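Local atomic coordinates of extracellular ligand-binding receptor (Sphaerobacter thermophilus, PDB entry 4ZPJ), a protein that probably captures a small-molecule solute outside the cell and hands it to an ABC transporter, and carries zinc ions at several sites. Residues G258-T261 with D262-R265; E323-T326 with A327-G331; G344-V347 with I348-L352. One frame throughout, in Å; residues are numbered along the deposited sequence.

How the interactions relate
All three contacts are local, joining residues three to five apart at a helix start, a helix end and a mid-helix turn. Interaction 1 belongs to the lobe built on the parallel sheet of strands 194-200, 222-229, 252-256 and 281-283. Interactions 2 and 3 lie on successive helices, 316-328 and 336-354, that pack against parts of the other lobe; their centres are about 21 Å apart and their nearest atoms about 11 Å. Interactions 1 and 3 lie on opposite sides of the chain's centre, about 32 Å between centres. Each of the last two lies beside a zinc ion, but not the same one: His329 of interaction 2 binds one, and the side chain of Arg346 of interaction 3 comes about 5 Å from the ion of Glu317 and Glu320.

Interaction 1 of 3, residues G258-T261 with D262-R265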
ATOM      1  N   GLY A 258       4.962  -4.846   8.237  1.00 43.84           N
ATOM      2  CA  GLY A 258       5.230  -4.671   6.802  1.00 40.09           C
ATOM      3  C   GLY A 258       5.441  -6.037   6.187  1.00 39.43           C
ATOM      4  O   GLY A 258       5.446  -7.044   6.861  1.00 44.23           O
ATOM      5  N   THR A 259       5.572  -6.058   4.890  1.00 39.12           N
ATOM      6  CA  THR A 259       5.867  -7.227   4.141  1.00 41.71           C
ATOM      7  C   THR A 259       7.345  -7.478   4.207  1.00 42.04           C
ATOM      8  O   THR A 259       8.095  -6.921   3.419  1.00 41.40           O
ATOM      9  CB  THR A 259       5.476  -6.991   2.695  1.00 42.96           C
ATOM     10  OG1 THR A 259       4.090  -6.704   2.695  1.00 39.57           O
ATOM     11  CG2 THR A 259       5.807  -8.197   1.847  1.00 45.01           C
ATOM     12  N   SER A 260       7.742  -8.344   5.135  1.00 42.02           N
ATOM     13  CA  SER A 260       9.130  -8.451   5.535  1.00 44.28           C
ATOM     14  C   SER A 260       9.387  -9.784   6.183  1.00 44.31           C
ATOM     15  O   SER A 260       8.462 -10.548   6.511  1.00 44.71           O
ATOM     16  CB  SER A 260       9.403  -7.400   6.595  1.00 46.54           C
ATOM     17  OG  SER A 260       8.590  -7.657   7.754  1.00 46.08           O
ATOM     18  N   THR A 261      10.648 -10.035   6.434  1.00 42.17           N
ATOM     19  CA  THR A 261      11.018 -11.255   7.066  1.00 43.61           C
ATOM     20  C   THR A 261      10.642 -11.138   8.538  1.00 42.55           C
ATOM     21  O   THR A 261      10.355 -12.144   9.139  1.00 46.29           O
ATOM     22  CB  THR A 261      12.516 -11.547   6.879  1.00 46.77           C
ATOM     23  OG1 THR A 261      13.247 -10.436   7.374  1.00 46.74           O
ATOM     24  CG2 THR A 261      12.855 -11.730   5.384  1.00 45.90           C
ATOM     25  N   ASP A 262      10.635  -9.932   9.110  1.00 41.96           N
ATOM     26  CA  ASP A 262      10.040  -9.713  10.437  1.00 44.93           C
ATOM     27  C   ASP A 262       8.602 -10.335  10.521  1.00 42.65           C
ATOM     28  O   ASP A 262       8.205 -11.009  11.514  1.00 47.17           O
ATOM     29  CB  ASP A 262       9.977  -8.208  10.770  1.00 47.54           C
ATOM     30  CG  ASP A 262      11.334  -7.617  11.189  1.00 58.18           C
ATOM     31  OD1 ASP A 262      12.369  -8.326  11.137  1.00 64.99           O
ATOM     32  OD2 ASP A 262      11.377  -6.429  11.614  1.00 61.19           O
ATOM     33  N   ALA A 263       7.823 -10.111   9.483  1.00 39.49           N
ATOM     34  CA  ALA A 263       6.429 -10.548   9.502  1.00 38.27           C
ATOM     35  C   ALA A 263       6.309 -12.050   9.484  1.00 36.76           C
ATOM     36  O   ALA A 263       5.477 -12.605  10.206  1.00 39.41           O
ATOM     37  CB  ALA A 263       5.662  -9.909   8.388  1.00 35.21           C
ATOM     38  N   ILE A 264       7.183 -12.687   8.714  1.00 37.92           N
ATOM     39  CA  ILE A 264       7.249 -14.134   8.612  1.00 39.18           C
ATOM     40  C   ILE A 264       7.663 -14.733   9.962  1.00 41.75           C
ATOM     41  O   ILE A 264       6.957 -15.655  10.475  1.00 39.87           O
ATOM     42  CB  ILE A 264       8.231 -14.600   7.523  1.00 41.03           C
ATOM     43  CG1 ILE A 264       7.787 -14.125   6.141  1.00 40.09           C
ATOM     44  CG2 ILE A 264       8.389 -16.135   7.545  1.00 42.56           C
ATOM     45  CD1 ILE A 264       8.851 -14.286   5.051  1.00 40.36           C
ATOM     46  N   ARG A 265       8.756 -14.204  10.538  1.00 39.24           N
ATOM     47  CA  ARG A 265       9.238 -14.711  11.855  1.00 43.18           C
ATOM     48  C   ARG A 265       8.184 -14.461  12.980  1.00 40.97           C
ATOM     49  O   ARG A 265       7.936 -15.323  13.824  1.00 40.72           O
ATOM     50  CB  ARG A 265      10.623 -14.108  12.216  1.00 44.20           C
ATOM     51  CG  ARG A 265      11.792 -14.675  11.402  1.00 46.99           C
ATOM     52  CD  ARG A 265      13.150 -14.226  12.001  1.00 53.07           C
ATOM     53  NE  ARG A 265      13.173 -12.751  12.021  1.00 59.79           N
ATOM     54  CZ  ARG A 265      13.511 -11.954  10.990  1.00 59.98           C
ATOM     55  NH1 ARG A 265      13.969 -12.475   9.842  1.00 64.66           N
ATOM     56  NH2 ARG A 265      13.427 -10.623  11.120  1.00 52.12           N
TER
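Ser260 and Ala263 meet through a side-chain-to-backbone hydrogen bond that caps the helix: OG of Ser260 accepts from N of Ala263 at 3.1 Å, with an N-H...O angle of 145°. The hydroxyl lies between the backbone N and the carbonyl carbon of its own residue (chi1 63°), which turns it back over the first turn, and the same OG also bonds to His257 O. The backbone bonds begin here too. Ser260 O takes two weak ones, from Ala263 N and from Ile264 N, whereas Arg265 N gives Thr261 O a nearly straight bond of 3.0 Å, the first well-formed rung of the helix. The cap lies in the beta-alpha unit of strand 252-256 and helix 261-272, in the lobe with the four-stranded parallel sheet of this type I periplasmic-binding-protein fold. The charged pair is Arg265 and Asp262, within the first turn. Arg265 runs alongside Thr261 and bends at chi3 (-58°), laying its guanidinium over Thr261 O, which sits 3.6 Å from the plane and above its centre. From there NH1 makes a weak bond of 3.3 Å to Thr261 OG1, and NH2 forms a salt bridge with OD1 of Asp262. Further bonds hold this pair from the loop before helix 237-246: Gly232 N to Asp262 OD2, and Arg265 NE to Thr233 O. Apart from these bonds, the CB of Ala263 lies 3.3 Å from the carbonyl O of Gly258, whose backbone angles suit a residue without a side chain.

Interaction 2 of 3, residues E323-T326 with A327-G331; sequences EAFT and ARHEG. With ZN (zinc ion), chain B.
His329 sets CD2 of its imidazole over the face of the Phe325 ring and binds a zinc ion through ND1, 2.4 Å away. CD2 stands 3.5 Å above the phenyl plane and over its centre; the rings are tilted by 36° with centroids 4.5 Å apart, an oblique pair. Both first torsions serve this: Phe325 CG is anti to the backbone N (chi1 -171°), and His329 CG is anti to the carbonyl carbon (chi1 -66°), which brings the imidazole back over the last turn. The edge of the imidazole at CD2 also meets Phe325 O, at 3.4 Å, so the phenylalanine meets the ligand residue with ring and backbone alike. Next come the bonds that end helix 316-328. Thr326 O accepts from Gly331 N at 3.0 Å, nearly straight, and weakly from His329 N; the bond from five residues ahead closes the turn in which Glu330 and Gly331 both have positive phi and the chain leaves the helix axis. This C-terminal end lies at the surface, against helix 68-84 of the periplasmic-binding-protein fold. Arg328 CG lies 3.9 Å above a face of the imidazole, toward its rim, while the far end of that arginine reaches Asp83 in a salt bridge. Arg76 of helix 68-84 touches the side chains of both Phe325 and His329. Earlier in the turn Ala327 N bonds Glu323 O at 3.0 Å, and Thr326 OG1 has its main partner in Val322 O, its CG2 packing 3.7 Å from Gly331 O.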
ATOM      1  N   GLU A 323      -5.182 -12.180 -14.881  1.00 43.63           N
ATOM      2  CA  GLU A 323      -4.855 -12.864 -16.147  1.00 47.21           C
ATOM      3  C   GLU A 323      -3.743 -12.184 -16.906  1.00 44.98           C
ATOM      4  O   GLU A 323      -2.838 -12.851 -17.372  1.00 48.26           O
ATOM      5  CB  GLU A 323      -6.060 -12.939 -17.064  1.00 49.07           C
ATOM      6  CG  GLU A 323      -6.914 -14.100 -16.675  1.00 53.19           C
ATOM      7  CD  GLU A 323      -8.306 -14.007 -17.233  1.00 57.34           C
ATOM      8  OE1 GLU A 323      -8.560 -13.156 -18.145  1.00 57.37           O
ATOM      9  OE2 GLU A 323      -9.129 -14.807 -16.731  1.00 62.72           O
ATOM     10  N   ALA A 324      -3.825 -10.860 -17.033  1.00 40.94           N
ATOM     11  CA  ALA A 324      -2.806 -10.128 -17.749  1.00 42.74           C
ATOM     12  C   ALA A 324      -1.482 -10.132 -16.969  1.00 42.16           C
ATOM     13  O   ALA A 324      -0.370 -10.144 -17.554  1.00 43.13           O
ATOM     14  CB  ALA A 324      -3.293  -8.717 -18.038  1.00 43.20           C
ATOM     15  N   PHE A 325      -1.577 -10.211 -15.650  1.00 39.91           N
ATOM     16  CA  PHE A 325      -0.372 -10.211 -14.848  1.00 39.79           C
ATOM     17  C   PHE A 325       0.318 -11.555 -14.970  1.00 43.09           C
ATOM     18  O   PHE A 325       1.491 -11.627 -15.309  1.00 42.34           O
ATOM     19  CB  PHE A 325      -0.655  -9.867 -13.394  1.00 39.74           C
ATOM     20  CG  PHE A 325       0.586  -9.657 -12.579  1.00 39.57           C
ATOM     21  CD1 PHE A 325       1.172  -8.422 -12.496  1.00 38.67           C
ATOM     22  CD2 PHE A 325       1.192 -10.719 -11.937  1.00 40.95           C
ATOM     23  CE1 PHE A 325       2.311  -8.244 -11.749  1.00 40.64           C
ATOM     24  CE2 PHE A 325       2.341 -10.545 -11.197  1.00 39.35           C
ATOM     25  CZ  PHE A 325       2.892  -9.307 -11.100  1.00 39.76           C
ATOM     26  N   THR A 326      -0.416 -12.619 -14.694  1.00 44.39           N
ATOM     27  CA  THR A 326       0.149 -13.961 -14.800  1.00 46.56           C
ATOM     28  C   THR A 326       0.620 -14.321 -16.207  1.00 49.02           C
ATOM     29  O   THR A 326       1.590 -15.039 -16.325  1.00 51.65           O
ATOM     30  CB  THR A 326      -0.855 -15.042 -14.384  1.00 43.11           C
ATOM     31  OG1 THR A 326      -2.022 -14.812 -15.119  1.00 43.39           O
ATOM     32  CG2 THR A 326      -1.177 -14.965 -12.897  1.00 43.70           C
ATOM     33  N   ALA A 327      -0.039 -13.840 -17.266  1.00 49.45           N
ATOM     34  CA  ALA A 327       0.459 -14.105 -18.628  1.00 47.64           C
ATOM     35  C   ALA A 327       1.863 -13.512 -18.822  1.00 49.11           C
ATOM     36  O   ALA A 327       2.676 -14.072 -19.503  1.00 52.28           O
ATOM     37  CB  ALA A 327      -0.502 -13.589 -19.699  1.00 47.33           C
ATOM     38  N   ARG A 328       2.139 -12.398 -18.181  1.00 51.11           N
ATOM     39  CA  ARG A 328       3.394 -11.699 -18.302  1.00 53.06           C
ATOM     40  C   ARG A 328       4.454 -12.184 -17.336  1.00 53.36           C
ATOM     41  O   ARG A 328       5.633 -11.856 -17.478  1.00 50.61           O
ATOM     42  CB  ARG A 328       3.125 -10.241 -18.020  1.00 57.62           C
ATOM     43  CG  ARG A 328       4.177  -9.279 -18.509  1.00 67.88           C
ATOM     44  CD  ARG A 328       3.510  -8.160 -19.317  1.00 75.53           C
ATOM     45  NE  ARG A 328       4.237  -6.892 -19.208  1.00 81.69           N
ATOM     46  CZ  ARG A 328       3.958  -5.791 -19.899  1.00 81.48           C
ATOM     47  NH1 ARG A 328       2.968  -5.774 -20.785  1.00 79.63           N
ATOM     48  NH2 ARG A 328       4.692  -4.700 -19.709  1.00 87.59           N
ATOM     49  N   HIS A 329       4.062 -12.936 -16.314  1.00 51.00           N
ATOM     50  CA  HIS A 329       5.015 -13.213 -15.229  1.00 51.21           C
ATOM     51  C   HIS A 329       4.990 -14.653 -14.857  1.00 54.46           C
ATOM     52  O   HIS A 329       5.207 -15.002 -13.692  1.00 58.36           O
ATOM     53  CB  HIS A 329       4.759 -12.306 -14.002  1.00 46.68           C
ATOM     54  CG  HIS A 329       5.025 -10.858 -14.267  1.00 43.84           C
ATOM     55  ND1 HIS A 329       6.292 -10.344 -14.438  1.00 45.77           N
ATOM     56  CD2 HIS A 329       4.179  -9.822 -14.431  1.00 44.37           C
ATOM     57  CE1 HIS A 329       6.218  -9.051 -14.663  1.00 44.76           C
ATOM     58  NE2 HIS A 329       4.942  -8.710 -14.675  1.00 46.54           N
ATOM     59  N   GLU A 330       4.716 -15.478 -15.856  1.00 60.36           N
ATOM     60  CA  GLU A 330       4.919 -16.910 -15.768  1.00 68.42           C
ATOM     61  C   GLU A 330       4.140 -17.499 -14.629  1.00 64.82           C
ATOM     62  O   GLU A 330       4.709 -18.233 -13.841  1.00 65.75           O
ATOM     63  CB  GLU A 330       6.418 -17.211 -15.584  1.00 78.44           C
ATOM     64  CG  GLU A 330       7.324 -16.607 -16.671  1.00 86.62           C
ATOM     65  CD  GLU A 330       7.672 -17.583 -17.784  1.00 87.56           C
ATOM     66  OE1 GLU A 330       7.563 -18.801 -17.556  1.00 90.59           O
ATOM     67  OE2 GLU A 330       8.075 -17.129 -18.875  1.00 99.34           O
ATOM     68  N   GLY A 331       2.841 -17.168 -14.556  1.00 63.53           N
ATOM     69  CA  GLY A 331       1.890 -17.721 -13.558  1.00 57.73           C
ATOM     70  C   GLY A 331       1.936 -17.102 -12.152  1.00 55.11           C
ATOM     71  O   GLY A 331       1.115 -17.458 -11.299  1.00 55.19           O
TER
HETATM   72 ZN    ZN B 501       7.969 -11.609 -13.299  1.00 59.29          ZN

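Interaction 3 of 3, residues G344-V347 with I348-L352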
ATOM      1  N   GLY A 344      -1.406   3.291 -10.224  1.00 31.91           N
ATOM      2  CA  GLY A 344      -0.610   4.424 -10.727  1.00 32.88           C
ATOM      3  C   GLY A 344      -0.751   4.589 -12.262  1.00 35.38           C
ATOM      4  O   GLY A 344      -0.960   5.682 -12.804  1.00 33.70           O
ATOM      5  N   GLY A 345      -0.532   3.500 -12.969  1.00 37.33           N
ATOM      6  CA  GLY A 345      -0.468   3.549 -14.406  1.00 39.41           C
ATOM      7  C   GLY A 345      -1.801   3.826 -15.042  1.00 40.06           C
ATOM      8  O   GLY A 345      -1.836   4.490 -16.087  1.00 36.77           O
ATOM      9  N   ARG A 346      -2.870   3.323 -14.405  1.00 36.64           N
ATOM     10  CA  ARG A 346      -4.233   3.520 -14.899  1.00 40.08           C
ATOM     11  C   ARG A 346      -4.656   4.965 -14.703  1.00 38.39           C
ATOM     12  O   ARG A 346      -5.252   5.575 -15.566  1.00 37.16           O
ATOM     13  CB  ARG A 346      -5.261   2.657 -14.151  1.00 42.50           C
ATOM     14  CG  ARG A 346      -5.622   1.334 -14.740  1.00 49.07           C
ATOM     15  CD  ARG A 346      -6.167   1.363 -16.174  1.00 56.64           C
ATOM     16  NE  ARG A 346      -7.509   1.897 -16.336  1.00 54.53           N
ATOM     17  CZ  ARG A 346      -8.618   1.256 -15.989  1.00 56.39           C
ATOM     18  NH1 ARG A 346      -8.582   0.059 -15.425  1.00 57.44           N
ATOM     19  NH2 ARG A 346      -9.778   1.827 -16.205  1.00 56.53           N
ATOM     20  N   VAL A 347      -4.345   5.510 -13.545  1.00 35.23           N
ATOM     21  CA  VAL A 347      -4.574   6.919 -13.298  1.00 34.80           C
ATOM     22  C   VAL A 347      -3.902   7.749 -14.407  1.00 36.81           C
ATOM     23  O   VAL A 347      -4.515   8.658 -14.970  1.00 35.33           O
ATOM     24  CB  VAL A 347      -3.978   7.322 -11.945  1.00 35.26           C
ATOM     25  CG1 VAL A 347      -3.824   8.818 -11.851  1.00 35.74           C
ATOM     26  CG2 VAL A 347      -4.828   6.774 -10.796  1.00 33.93           C
ATOM     27  N   ILE A 348      -2.650   7.419 -14.737  1.00 35.98           N
ATOM     28  CA  ILE A 348      -1.888   8.241 -15.649  1.00 35.58           C
ATOM     29  C   ILE A 348      -2.540   8.102 -16.970  1.00 35.31           C
ATOM     30  O   ILE A 348      -2.796   9.084 -17.638  1.00 34.90           O
ATOM     31  CB  ILE A 348      -0.435   7.772 -15.730  1.00 37.54           C
ATOM     32  CG1 ILE A 348       0.289   8.231 -14.475  1.00 38.28           C
ATOM     33  CG2 ILE A 348       0.228   8.343 -16.945  1.00 38.52           C
ATOM     34  CD1 ILE A 348       1.590   7.552 -14.251  1.00 37.54           C
ATOM     35  N   ALA A 349      -2.881   6.866 -17.319  1.00 37.45           N
ATOM     36  CA  ALA A 349      -3.515   6.561 -18.603  1.00 39.06           C
ATOM     37  C   ALA A 349      -4.869   7.237 -18.763  1.00 40.54           C
ATOM     38  O   ALA A 349      -5.175   7.724 -19.835  1.00 44.61           O
ATOM     39  CB  ALA A 349      -3.642   5.056 -18.799  1.00 40.15           C
ATOM     40  N   GLU A 350      -5.665   7.278 -17.702  1.00 40.55           N
ATOM     41  CA  GLU A 350      -6.968   7.908 -17.763  1.00 42.46           C
ATOM     42  C   GLU A 350      -6.805   9.411 -17.862  1.00 41.70           C
ATOM     43  O   GLU A 350      -7.542  10.071 -18.600  1.00 38.04           O
ATOM     44  CB  GLU A 350      -7.795   7.573 -16.525  1.00 43.49           C
ATOM     45  CG  GLU A 350      -8.061   6.098 -16.403  1.00 48.82           C
ATOM     46  CD  GLU A 350      -9.333   5.630 -17.112  1.00 54.06           C
ATOM     47  OE1 GLU A 350     -10.337   6.363 -17.128  1.00 63.50           O
ATOM     48  OE2 GLU A 350      -9.341   4.504 -17.630  1.00 59.09           O
ATOM     49  N   ALA A 351      -5.830   9.966 -17.130  1.00 40.42           N
ATOM     50  CA  ALA A 351      -5.663  11.417 -17.177  1.00 41.84           C
ATOM     51  C   ALA A 351      -5.163  11.833 -18.560  1.00 44.04           C
ATOM     52  O   ALA A 351      -5.672  12.789 -19.149  1.00 45.62           O
ATOM     53  CB  ALA A 351      -4.734  11.924 -16.104  1.00 40.87           C
ATOM     54  N   LEU A 352      -4.183  11.100 -19.082  1.00 42.97           N
ATOM     55  CA  LEU A 352      -3.612  11.439 -20.363  1.00 42.24           C
ATOM     56  C   LEU A 352      -4.596  11.287 -21.515  1.00 43.05           C
ATOM     57  O   LEU A 352      -4.559  12.050 -22.477  1.00 42.98           O
ATOM     58  CB  LEU A 352      -2.406  10.595 -20.616  1.00 42.02           C
ATOM     59  CG  LEU A 352      -1.146  10.934 -19.778  1.00 41.76           C
ATOM     60  CD1 LEU A 352       0.027  10.203 -20.354  1.00 42.41           C
ATOM     61  CD2 LEU A 352      -0.803  12.389 -19.773  1.00 44.06           C
TER
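Ile348 folds back onto Gly344 on the buried face of helix 336-354: its CG1 lies 3.3 Å from Gly344 O and its CD1 3.5 Å. CG1 is anti to the carbonyl carbon (chi1 -76°), which swings the branch toward the preceding turn, where two glycines in a row bring no side chain. Beside it the CB of Ala349 touches Gly345 O, again at 3.3 Å. Four backbone bonds of the regular i to i+4 kind run through this part, from Gly344 O to Ile348 N through Val347 O to Ala351 N. Within the fold, this is the stretch of the helix that meets Phe89 of strand 88-89 through Ala349 and Leu352, while Val347 packs on Leu369, Phe381 and Phe383. The partly exposed side is polar and held by a single salt-bridged pair. Arg346 and Glu350, one turn apart, lie alongside each other and share a salt bridge of 3.1 Å from NH2 to OE2; the looser element is a weak second bond to OE2 from NE, at 3.4 Å. OE2 sits in the guanidinium plane, but the arginine meets the carboxylate from above, 52° out of its plane. Phe374 adds a cation-pi contact to the arginine. The side chain of Arg346 comes about 5 Å from the zinc ion held by Glu317 and Glu320.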